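Local coordinates for protein transferrin (Manduca sexta, PDB 6WB6) that transports iron in an insect, binding a single ferric ion per molecule together with a carbonate anion, at residues A[423-433]-A[631-642]; A[440-451]-A[558-569]. All blocks are in the same frame, centred on the assembly; numbering follows the deposited sequence.

Contact 1: A[423-433]-A[631-642]; sequences PVFHEVYGELK and IFNNAAKGLATT
F632 and N633 meet the carboxylate of E427 as 631-642 comes in. The N633 backbone N bonds E427 OE2 at 2.8 Å. Its side-chain ND2 bonds E427 OE1 at 2.9 Å. Both donors come from the syn side, and the carboxylate and amide planes stand 78° apart. OE2 also lies at the edge of the F632 ring. Y429 OH adds a very short bond to OE1, so three donors fix the carboxylate. With an alanine here in place of E427's carboxylate, the N633 and Y429 donors are likely to lose their acceptors, and a gap would probably open beside the A636 methyl. K637 and G638 both face V428 in a classic beta bulge. K637 N gives V428 O a straight bond of 2.8 Å. L639 CD1 packs on F425 CE2 at 4.1 Å. A640 pairs with H426 through two backbone bonds, and its O lies over one face of the imidazole. T641 OG1 hydrogen-bonds D171, in the first transferrin-like range. H426 CG sits between its backbone N and carbonyl carbon (chi1 60°), which leans the imidazole across to T642. H426 ND1 and T642 OG1 share a hydrogen bond of 3.1 Å. Strand 638-641 is an outer strand of a four-stranded antiparallel sheet in the second transferrin-like half. Strand 422-428 lies between it and strand 587-590, where W588 stacks on F425. Helix 597-611 packs against V424, F425 and L639.

Contact 2: A[440-451]-A[558-569]; sequences AVVKKGTAYNKI and ELLCLNRDAGGR
The guanidinium of R569 lies within a ring of acceptors supplied mainly by the turn and loop of 440-451. NE and NH2 grip Y448 O side-on, with R569 NE at 2.8 Å from that oxygen. R569 NH2 also bonds T446 OG1 at 2.7 Å, nearly straight and in the guanidinium plane. R569 NH1 reaches K443 O at 2.8 Å. T446 OG1 donates to the same K443 oxygen from the opposite face of its plane. V442 CG2 sits over one face of the guanidinium, 3.3 Å from R569 NH1. The methyl is put there by chi1 of -74°, which sets CG2 between the backbone N and the carbonyl carbon. R569 NH2 comes to the edge of the Y448 ring, the two planes 16° apart. E558 OE1 lies at the guanidinium edge and completes a salt bridge with NH1. Together these in-plane bonds probably fix the rotation of the guanidinium. K444 crosses E558 at about a right angle, with its CG against the carboxylate carbon.

Strands 437-443 and 557-560 are antiparallel neighbours in a mixed sheet of the second transferrin-like half. V442 and E558 exchange two backbone bonds, and L560 N bonds A440 O. The type II turn 443-446 presents K443 O and T446 OG1 to the arginine.

L560 CD1 packs against Y448 O and the N449 carbonyl carbon. L562 spreads its two methyls, CD1 to A440 CB and CD2 to I451 CB, each at 3.9 Å. G568 N bonds N449 O at 2.7 Å. C561, next to L562, is in a disulfide with C578, in the loop before strand 581-582.

Contacts 1 and 2 both belong to the second transferrin-like half of the chain, but to different sheets. Contact 1 is in the four-stranded antiparallel sheet. Contact 2 is in the mixed sheet. Strands 422-428 and 437-443 follow each other in sequence, so the chain passes from one sheet directly to the other. Both partner segments of contact 2 fall between those of contact 1 along the chain. The contact centres are 27 Å apart, and their nearest atoms are about 10 Å apart without touching. Neither lies at the ferric and carbonate site, which uses Y90 and Y204 of the first half.

Contact 1: A[423-433]-A[631-642]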
loop_
_atom_site.group_PDB
_atom_site.type_symbol
_atom_site.label_atom_id
_atom_site.label_comp_id
_atom_site.label_asym_id
_atom_site.label_seq_id
_atom_site.Cartn_x
_atom_site.Cartn_y
_atom_site.Cartn_z
ATOM N N PRO A 423 -15.883 6.290 10.253
ATOM C CA PRO A 423 -14.982 5.463 9.433
ATOM C C PRO A 423 -14.025 6.319 8.639
ATOM O O PRO A 423 -14.390 7.388 8.155
ATOM C CB PRO A 423 -15.931 4.690 8.517
ATOM C CG PRO A 423 -17.178 5.465 8.481
ATOM C CD PRO A 423 -17.265 6.279 9.757
ATOM N N VAL A 424 -12.786 5.843 8.513
ATOM C CA VAL A 424 -11.749 6.536 7.757
ATOM C C VAL A 424 -11.401 5.792 6.481
ATOM O O VAL A 424 -11.246 6.405 5.419
ATOM C CB VAL A 424 -10.488 6.757 8.624
ATOM C CG1 VAL A 424 -9.319 7.332 7.771
ATOM C CG2 VAL A 424 -10.791 7.667 9.785
ATOM N N PHE A 425 -11.236 4.475 6.575
ATOM C CA PHE A 425 -10.981 3.645 5.401
ATOM C C PHE A 425 -11.432 2.234 5.732
ATOM O O PHE A 425 -11.590 1.872 6.907
ATOM C CB PHE A 425 -9.514 3.669 4.994
ATOM C CG PHE A 425 -8.584 3.138 6.047
ATOM C CD1 PHE A 425 -8.047 3.981 7.004
ATOM C CD2 PHE A 425 -8.266 1.791 6.094
ATOM C CE1 PHE A 425 -7.205 3.493 7.986
ATOM C CE2 PHE A 425 -7.427 1.306 7.074
ATOM C CZ PHE A 425 -6.894 2.155 8.017
ATOM N N HIS A 426 -11.666 1.463 4.679
ATOM C CA HIS A 426 -12.244 0.135 4.774
ATOM C C HIS A 426 -11.515 -0.791 3.807
ATOM O O HIS A 426 -10.774 -0.343 2.919
ATOM C CB HIS A 426 -13.734 0.172 4.453
ATOM C CG HIS A 426 -14.015 0.687 3.083
ATOM N ND1 HIS A 426 -14.414 1.983 2.840
ATOM C CD2 HIS A 426 -13.917 0.089 1.870
ATOM C CE1 HIS A 426 -14.586 2.148 1.541
ATOM N NE2 HIS A 426 -14.283 1.014 0.931
ATOM N N GLU A 427 -11.749 -2.098 3.996
ATOM C CA GLU A 427 -11.213 -3.126 3.121
ATOM C C GLU A 427 -11.990 -3.195 1.821
ATOM O O GLU A 427 -13.202 -2.964 1.778
ATOM C CB GLU A 427 -11.245 -4.498 3.804
ATOM C CG GLU A 427 -10.178 -4.640 4.847
ATOM C CD GLU A 427 -10.087 -6.020 5.474
ATOM O OE1 GLU A 427 -11.001 -6.855 5.291
ATOM O OE2 GLU A 427 -9.107 -6.237 6.187
ATOM N N VAL A 428 -11.270 -3.469 0.747
ATOM C CA VAL A 428 -11.900 -3.814 -0.513
ATOM C C VAL A 428 -11.426 -5.203 -0.917
ATOM O O VAL A 428 -10.367 -5.678 -0.501
ATOM C CB VAL A 428 -11.613 -2.783 -1.624
ATOM C CG1 VAL A 428 -12.307 -1.487 -1.302
ATOM C CG2 VAL A 428 -10.126 -2.590 -1.831
ATOM N N TYR A 429 -12.223 -5.846 -1.760
ATOM C CA TYR A 429 -12.047 -7.260 -2.041
ATOM C C TYR A 429 -12.155 -7.522 -3.538
ATOM O O TYR A 429 -12.508 -6.647 -4.329
ATOM C CB TYR A 429 -13.073 -8.082 -1.276
ATOM C CG TYR A 429 -13.129 -7.753 0.181
ATOM C CD1 TYR A 429 -12.122 -8.156 1.035
ATOM C CD2 TYR A 429 -14.189 -7.036 0.707
ATOM C CE1 TYR A 429 -12.169 -7.873 2.380
ATOM C CE2 TYR A 429 -14.242 -6.744 2.069
ATOM C CZ TYR A 429 -13.228 -7.168 2.890
ATOM O OH TYR A 429 -13.227 -6.896 4.230
ATOM N N GLY A 430 -11.817 -8.749 -3.920
ATOM C CA GLY A 430 -11.920 -9.158 -5.308
ATOM C C GLY A 430 -10.875 -8.548 -6.216
ATOM O O GLY A 430 -10.065 -7.706 -5.800
ATOM N N GLU A 431 -10.883 -8.989 -7.480
ATOM C CA GLU A 431 -10.011 -8.409 -8.494
ATOM C C GLU A 431 -10.416 -6.984 -8.848
ATOM O O GLU A 431 -9.571 -6.198 -9.295
ATOM C CB GLU A 431 -10.022 -9.284 -9.746
ATOM N N LEU A 432 -11.680 -6.633 -8.629
ATOM C CA LEU A 432 -12.195 -5.288 -8.845
ATOM C C LEU A 432 -11.966 -4.353 -7.656
ATOM O O LEU A 432 -12.347 -3.180 -7.735
ATOM C CB LEU A 432 -13.691 -5.370 -9.163
ATOM C CG LEU A 432 -14.015 -6.229 -10.392
ATOM C CD1 LEU A 432 -15.108 -7.248 -10.096
ATOM C CD2 LEU A 432 -14.412 -5.344 -11.563
ATOM N N LYS A 433 -11.344 -4.834 -6.575
ATOM C CA LYS A 433 -11.019 -4.013 -5.409
ATOM C C LYS A 433 -12.223 -3.162 -5.008
ATOM O O LYS A 433 -12.285 -1.961 -5.270
ATOM C CB LYS A 433 -9.776 -3.163 -5.695
ATOM C CG LYS A 433 -8.634 -3.995 -6.307
ATOM C CD LYS A 433 -7.244 -3.472 -6.007
ATOM C CE LYS A 433 -6.202 -4.506 -6.467
ATOM N NZ LYS A 433 -4.787 -4.141 -6.111
ATOM N N ILE A 631 -5.302 -8.170 11.846
ATOM C CA ILE A 631 -5.418 -6.755 11.460
ATOM C C ILE A 631 -6.245 -6.610 10.193
ATOM O O ILE A 631 -7.238 -5.882 10.175
ATOM C CB ILE A 631 -4.053 -6.068 11.271
ATOM C CG1 ILE A 631 -3.278 -6.091 12.588
ATOM C CG2 ILE A 631 -4.266 -4.611 10.840
ATOM C CD1 ILE A 631 -1.957 -5.418 12.582
ATOM N N PHE A 632 -5.830 -7.270 9.119
ATOM C CA PHE A 632 -6.582 -7.273 7.874
ATOM C C PHE A 632 -7.074 -8.681 7.607
ATOM O O PHE A 632 -6.436 -9.661 8.000
ATOM C CB PHE A 632 -5.730 -6.770 6.678
ATOM C CG PHE A 632 -5.020 -5.435 6.941
ATOM C CD1 PHE A 632 -5.712 -4.243 6.879
ATOM C CD2 PHE A 632 -3.682 -5.405 7.258
ATOM C CE1 PHE A 632 -5.097 -3.041 7.151
ATOM C CE2 PHE A 632 -3.040 -4.209 7.516
ATOM C CZ PHE A 632 -3.752 -3.012 7.457
ATOM N N ASN A 633 -8.200 -8.788 6.915
ATOM C CA ASN A 633 -8.607 -10.104 6.457
ATOM C C ASN A 633 -7.718 -10.538 5.307
ATOM O O ASN A 633 -7.357 -9.729 4.449
ATOM C CB ASN A 633 -10.059 -10.099 6.027
ATOM C CG ASN A 633 -10.980 -9.955 7.201
ATOM O OD1 ASN A 633 -11.000 -10.822 8.062
ATOM N ND2 ASN A 633 -11.709 -8.840 7.271
ATOM N N ASN A 634 -7.350 -11.819 5.309
ATOM C CA ASN A 634 -6.542 -12.367 4.218
ATOM C C ASN A 634 -7.178 -12.106 2.860
ATOM O O ASN A 634 -6.472 -12.027 1.859
ATOM C CB ASN A 634 -6.328 -13.880 4.405
ATOM C CG ASN A 634 -5.364 -14.221 5.542
ATOM O OD1 ASN A 634 -5.273 -13.511 6.561
ATOM N ND2 ASN A 634 -4.651 -15.338 5.383
ATOM N N ALA A 635 -8.499 -11.952 2.802
ATOM C CA ALA A 635 -9.170 -11.693 1.533
ATOM C C ALA A 635 -9.026 -10.252 1.059
ATOM O O ALA A 635 -9.342 -9.959 -0.102
ATOM C CB ALA A 635 -10.661 -12.024 1.637
ATOM N N ALA A 636 -8.573 -9.345 1.919
ATOM C CA ALA A 636 -8.473 -7.953 1.510
ATOM C C ALA A 636 -7.523 -7.828 0.329
ATOM O O ALA A 636 -6.440 -8.415 0.313
ATOM C CB ALA A 636 -7.991 -7.078 2.670
ATOM N N LYS A 637 -7.943 -7.062 -0.660
ATOM C CA LYS A 637 -7.146 -6.758 -1.828
ATOM C C LYS A 637 -6.729 -5.304 -1.870
ATOM O O LYS A 637 -6.122 -4.867 -2.858
ATOM C CB LYS A 637 -7.935 -7.091 -3.085
ATOM C CG LYS A 637 -8.633 -8.449 -3.034
ATOM C CD LYS A 637 -7.704 -9.565 -2.611
ATOM C CE LYS A 637 -6.568 -9.764 -3.564
ATOM N NZ LYS A 637 -6.134 -11.197 -3.422
ATOM N N GLY A 638 -7.087 -4.535 -0.855
ATOM C CA GLY A 638 -6.694 -3.148 -0.801
ATOM C C GLY A 638 -7.440 -2.419 0.288
ATOM O O GLY A 638 -8.268 -2.983 1.012
ATOM N N LEU A 639 -7.140 -1.139 0.372
ATOM C CA LEU A 639 -7.787 -0.246 1.314
ATOM C C LEU A 639 -8.276 0.961 0.545
ATOM O O LEU A 639 -7.594 1.418 -0.377
ATOM C CB LEU A 639 -6.823 0.169 2.405
ATOM C CG LEU A 639 -6.267 -0.994 3.221
ATOM C CD1 LEU A 639 -5.206 -0.454 4.146
ATOM C CD2 LEU A 639 -7.391 -1.722 4.002
ATOM N N ALA A 640 -9.483 1.433 0.887
ATOM C CA ALA A 640 -10.026 2.684 0.369
ATOM C C ALA A 640 -10.639 3.496 1.497
ATOM O O ALA A 640 -11.216 2.938 2.435
ATOM C CB ALA A 640 -11.099 2.436 -0.686
ATOM N N THR A 641 -10.519 4.824 1.388
ATOM C CA THR A 641 -11.204 5.720 2.302
ATOM C C THR A 641 -12.706 5.541 2.182
ATOM O O THR A 641 -13.234 5.298 1.098
ATOM C CB THR A 641 -10.830 7.171 2.004
ATOM O OG1 THR A 641 -11.044 7.443 0.612
ATOM C CG2 THR A 641 -9.371 7.411 2.337
ATOM N N THR A 642 -13.390 5.657 3.315
ATOM C CA THR A 642 -14.827 5.467 3.388
ATOM C C THR A 642 -15.523 6.767 2.994
ATOM O O THR A 642 -15.280 7.807 3.613
ATOM C CB THR A 642 -15.223 5.046 4.810
ATOM O OG1 THR A 642 -14.385 3.970 5.242
ATOM C CG2 THR A 642 -16.665 4.596 4.840
#

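Contact 2: A[440-451]-A[558-569]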
loop_
_atom_site.group_PDB
_atom_site.type_symbol
_atom_site.label_atom_id
_atom_site.label_comp_id
_atom_site.label_asym_id
_atom_site.label_seq_id
_atom_site.Cartn_x
_atom_site.Cartn_y
_atom_site.Cartn_z
ATOM N N ALA A 440 -29.456 -9.226 -4.684
ATOM C CA ALA A 440 -30.711 -9.955 -4.820
ATOM C C ALA A 440 -30.591 -10.825 -6.058
ATOM O O ALA A 440 -30.604 -10.306 -7.182
ATOM C CB ALA A 440 -31.895 -9.008 -4.949
ATOM N N VAL A 441 -30.481 -12.137 -5.848
ATOM C CA VAL A 441 -30.257 -13.092 -6.926
ATOM C C VAL A 441 -31.607 -13.650 -7.355
ATOM O O VAL A 441 -32.415 -14.061 -6.503
ATOM C CB VAL A 441 -29.310 -14.216 -6.468
ATOM C CG1 VAL A 441 -29.002 -15.166 -7.602
ATOM C CG2 VAL A 441 -28.026 -13.632 -5.880
ATOM N N VAL A 442 -31.862 -13.635 -8.667
ATOM C CA VAL A 442 -33.076 -14.180 -9.269
ATOM C C VAL A 442 -32.680 -15.133 -10.396
ATOM O O VAL A 442 -31.585 -15.050 -10.943
ATOM C CB VAL A 442 -34.017 -13.080 -9.808
ATOM C CG1 VAL A 442 -34.720 -12.369 -8.647
ATOM C CG2 VAL A 442 -33.259 -12.053 -10.699
ATOM N N LYS A 443 -33.577 -16.068 -10.716
ATOM C CA LYS A 443 -33.393 -16.888 -11.905
ATOM C C LYS A 443 -33.598 -16.044 -13.155
ATOM O O LYS A 443 -34.388 -15.098 -13.167
ATOM C CB LYS A 443 -34.368 -18.059 -11.920
ATOM C CG LYS A 443 -34.092 -19.101 -10.855
ATOM C CD LYS A 443 -34.696 -20.443 -11.201
ATOM C CE LYS A 443 -34.356 -21.450 -10.111
ATOM N NZ LYS A 443 -34.994 -22.780 -10.264
ATOM N N LYS A 444 -32.877 -16.381 -14.215
ATOM C CA LYS A 444 -33.069 -15.642 -15.447
ATOM C C LYS A 444 -34.500 -15.815 -15.920
ATOM O O LYS A 444 -35.073 -16.900 -15.831
ATOM C CB LYS A 444 -32.091 -16.106 -16.524
ATOM C CG LYS A 444 -30.690 -15.562 -16.325
ATOM C CD LYS A 444 -29.892 -15.552 -17.603
ATOM C CE LYS A 444 -28.407 -15.380 -17.300
ATOM N NZ LYS A 444 -27.593 -15.196 -18.529
ATOM N N GLY A 445 -35.093 -14.724 -16.401
ATOM C CA GLY A 445 -36.397 -14.794 -17.018
ATOM C C GLY A 445 -37.580 -14.794 -16.078
ATOM O O GLY A 445 -38.720 -14.797 -16.560
ATOM N N THR A 446 -37.370 -14.785 -14.763
ATOM C CA THR A 446 -38.525 -14.662 -13.888
ATOM C C THR A 446 -39.046 -13.224 -13.927
ATOM O O THR A 446 -38.393 -12.311 -14.435
ATOM C CB THR A 446 -38.203 -15.098 -12.453
ATOM O OG1 THR A 446 -37.084 -14.366 -11.929
ATOM C CG2 THR A 446 -37.911 -16.589 -12.413
ATOM N N ALA A 447 -40.243 -13.035 -13.377
ATOM C CA ALA A 447 -41.065 -11.861 -13.655
ATOM C C ALA A 447 -40.832 -10.689 -12.701
ATOM O O ALA A 447 -41.687 -9.802 -12.627
ATOM C CB ALA A 447 -42.546 -12.251 -13.618
ATOM N N TYR A 448 -39.704 -10.637 -11.995
ATOM C CA TYR A 448 -39.463 -9.604 -10.994
ATOM C C TYR A 448 -38.426 -8.621 -11.506
ATOM O O TYR A 448 -37.307 -9.021 -11.826
ATOM C CB TYR A 448 -39.009 -10.233 -9.680
ATOM C CG TYR A 448 -39.788 -11.471 -9.372
ATOM C CD1 TYR A 448 -41.013 -11.401 -8.730
ATOM C CD2 TYR A 448 -39.310 -12.717 -9.757
ATOM C CE1 TYR A 448 -41.732 -12.542 -8.469
ATOM C CE2 TYR A 448 -40.017 -13.861 -9.497
ATOM C CZ TYR A 448 -41.220 -13.773 -8.854
ATOM O OH TYR A 448 -41.917 -14.924 -8.617
ATOM N N ASN A 449 -38.813 -7.333 -11.595
ATOM C CA ASN A 449 -37.899 -6.261 -11.974
ATOM C C ASN A 449 -37.835 -5.126 -10.963
ATOM O O ASN A 449 -37.090 -4.168 -11.184
ATOM C CB ASN A 449 -38.298 -5.654 -13.323
ATOM C CG ASN A 449 -38.554 -6.690 -14.360
ATOM O OD1 ASN A 449 -37.624 -7.223 -14.950
ATOM N ND2 ASN A 449 -39.828 -6.990 -14.594
ATOM N N LYS A 450 -38.605 -5.192 -9.886
ATOM C CA LYS A 450 -38.651 -4.151 -8.870
ATOM C C LYS A 450 -39.331 -4.751 -7.641
ATOM O O LYS A 450 -39.915 -5.839 -7.702
ATOM C CB LYS A 450 -39.370 -2.904 -9.394
ATOM C CG LYS A 450 -40.791 -3.141 -9.849
ATOM C CD LYS A 450 -41.531 -1.812 -10.131
ATOM C CE LYS A 450 -43.035 -2.022 -10.213
ATOM N NZ LYS A 450 -43.757 -0.917 -9.493
ATOM N N ILE A 451 -39.274 -4.024 -6.526
ATOM C CA ILE A 451 -39.539 -4.672 -5.245
ATOM C C ILE A 451 -41.015 -5.021 -5.085
ATOM O O ILE A 451 -41.347 -6.046 -4.486
ATOM C CB ILE A 451 -39.031 -3.816 -4.076
ATOM C CG1 ILE A 451 -39.131 -4.612 -2.763
ATOM C CG2 ILE A 451 -39.797 -2.479 -3.987
ATOM C CD1 ILE A 451 -38.320 -5.922 -2.744
ATOM N N GLU A 558 -29.321 -14.218 -12.302
ATOM C CA GLU A 558 -29.081 -12.809 -12.553
ATOM C C GLU A 558 -29.196 -12.066 -11.238
ATOM O O GLU A 558 -29.706 -12.592 -10.245
ATOM C CB GLU A 558 -30.102 -12.236 -13.539
ATOM C CG GLU A 558 -29.675 -12.150 -14.964
ATOM C CD GLU A 558 -30.874 -11.878 -15.842
ATOM O OE1 GLU A 558 -32.004 -11.905 -15.295
ATOM O OE2 GLU A 558 -30.701 -11.653 -17.056
ATOM N N LEU A 559 -28.775 -10.808 -11.253
ATOM C CA LEU A 559 -28.995 -9.910 -10.129
ATOM C C LEU A 559 -30.176 -9.007 -10.430
ATOM O O LEU A 559 -30.335 -8.540 -11.558
ATOM C CB LEU A 559 -27.750 -9.080 -9.848
ATOM C CG LEU A 559 -26.537 -9.977 -9.597
ATOM C CD1 LEU A 559 -25.278 -9.141 -9.349
ATOM C CD2 LEU A 559 -26.826 -10.941 -8.421
ATOM N N LEU A 560 -31.022 -8.819 -9.429
ATOM C CA LEU A 560 -32.128 -7.867 -9.473
ATOM C C LEU A 560 -31.619 -6.546 -8.922
ATOM O O LEU A 560 -31.298 -6.457 -7.731
ATOM C CB LEU A 560 -33.300 -8.388 -8.642
ATOM C CG LEU A 560 -34.524 -7.497 -8.480
ATOM C CD1 LEU A 560 -35.137 -7.282 -9.844
ATOM C CD2 LEU A 560 -35.518 -8.115 -7.509
ATOM N N CYS A 561 -31.568 -5.518 -9.781
ATOM C CA CYS A 561 -30.955 -4.226 -9.460
ATOM C C CYS A 561 -31.898 -3.340 -8.645
ATOM O O CYS A 561 -32.312 -2.258 -9.058
ATOM C CB CYS A 561 -30.537 -3.525 -10.745
ATOM S SG CYS A 561 -29.705 -4.588 -11.892
ATOM N N LEU A 562 -32.234 -3.810 -7.453
ATOM C CA LEU A 562 -33.108 -3.018 -6.603
ATOM C C LEU A 562 -32.540 -1.627 -6.318
ATOM O O LEU A 562 -33.300 -0.720 -5.947
ATOM C CB LEU A 562 -33.379 -3.773 -5.288
ATOM C CG LEU A 562 -34.212 -5.058 -5.441
ATOM C CD1 LEU A 562 -34.202 -5.948 -4.196
ATOM C CD2 LEU A 562 -35.635 -4.671 -5.801
ATOM N N ASN A 563 -31.235 -1.423 -6.506
ATOM C CA ASN A 563 -30.667 -0.092 -6.297
ATOM C C ASN A 563 -31.000 0.876 -7.422
ATOM O O ASN A 563 -30.996 2.085 -7.200
ATOM C CB ASN A 563 -29.155 -0.154 -6.182
ATOM C CG ASN A 563 -28.517 -0.715 -7.425
ATOM O OD1 ASN A 563 -28.934 -1.760 -7.915
ATOM N ND2 ASN A 563 -27.522 -0.016 -7.961
ATOM N N ARG A 564 -31.263 0.388 -8.628
ATOM C CA ARG A 564 -31.435 1.299 -9.753
ATOM C C ARG A 564 -32.845 1.866 -9.799
ATOM O O ARG A 564 -33.825 1.169 -9.524
ATOM C CB ARG A 564 -31.122 0.590 -11.064
ATOM C CG ARG A 564 -29.753 -0.004 -11.074
ATOM C CD ARG A 564 -29.460 -0.616 -12.410
ATOM N NE ARG A 564 -28.098 -1.140 -12.489
ATOM C CZ ARG A 564 -27.662 -1.921 -13.472
ATOM N NH1 ARG A 564 -28.485 -2.281 -14.451
ATOM N NH2 ARG A 564 -26.409 -2.349 -13.472
ATOM N N ASP A 565 -32.937 3.154 -10.139
ATOM C CA ASP A 565 -34.237 3.771 -10.367
ATOM C C ASP A 565 -35.070 2.927 -11.322
ATOM O O ASP A 565 -36.251 2.665 -11.070
ATOM C CB ASP A 565 -34.053 5.187 -10.922
ATOM N N ALA A 566 -34.448 2.468 -12.416
ATOM C CA ALA A 566 -35.123 1.669 -13.431
ATOM C C ALA A 566 -35.424 0.242 -12.994
ATOM O O ALA A 566 -36.132 -0.460 -13.725
ATOM C CB ALA A 566 -34.273 1.598 -14.700
ATOM N N GLY A 567 -34.904 -0.214 -11.857
ATOM C CA GLY A 567 -35.075 -1.628 -11.538
ATOM C C GLY A 567 -34.435 -2.507 -12.602
ATOM O O GLY A 567 -33.420 -2.156 -13.222
ATOM N N GLY A 568 -35.041 -3.667 -12.834
ATOM C CA GLY A 568 -34.477 -4.580 -13.808
ATOM C C GLY A 568 -33.347 -5.432 -13.245
ATOM O O GLY A 568 -33.180 -5.598 -12.033
ATOM N N ARG A 569 -32.552 -5.970 -14.159
ATOM C CA ARG A 569 -31.644 -7.070 -13.868
ATOM C C ARG A 569 -30.298 -6.826 -14.519
ATOM O O ARG A 569 -30.217 -6.208 -15.575
ATOM C CB ARG A 569 -32.189 -8.390 -14.403
ATOM C CG ARG A 569 -33.295 -8.982 -13.581
ATOM C CD ARG A 569 -34.326 -9.634 -14.459
ATOM N NE ARG A 569 -35.411 -10.138 -13.634
ATOM C CZ ARG A 569 -35.563 -11.403 -13.279
ATOM N NH1 ARG A 569 -34.716 -12.328 -13.689
ATOM N NH2 ARG A 569 -36.583 -11.740 -12.513
HETATM O O HOH W 1 -28.902 -7.385 -6.812
#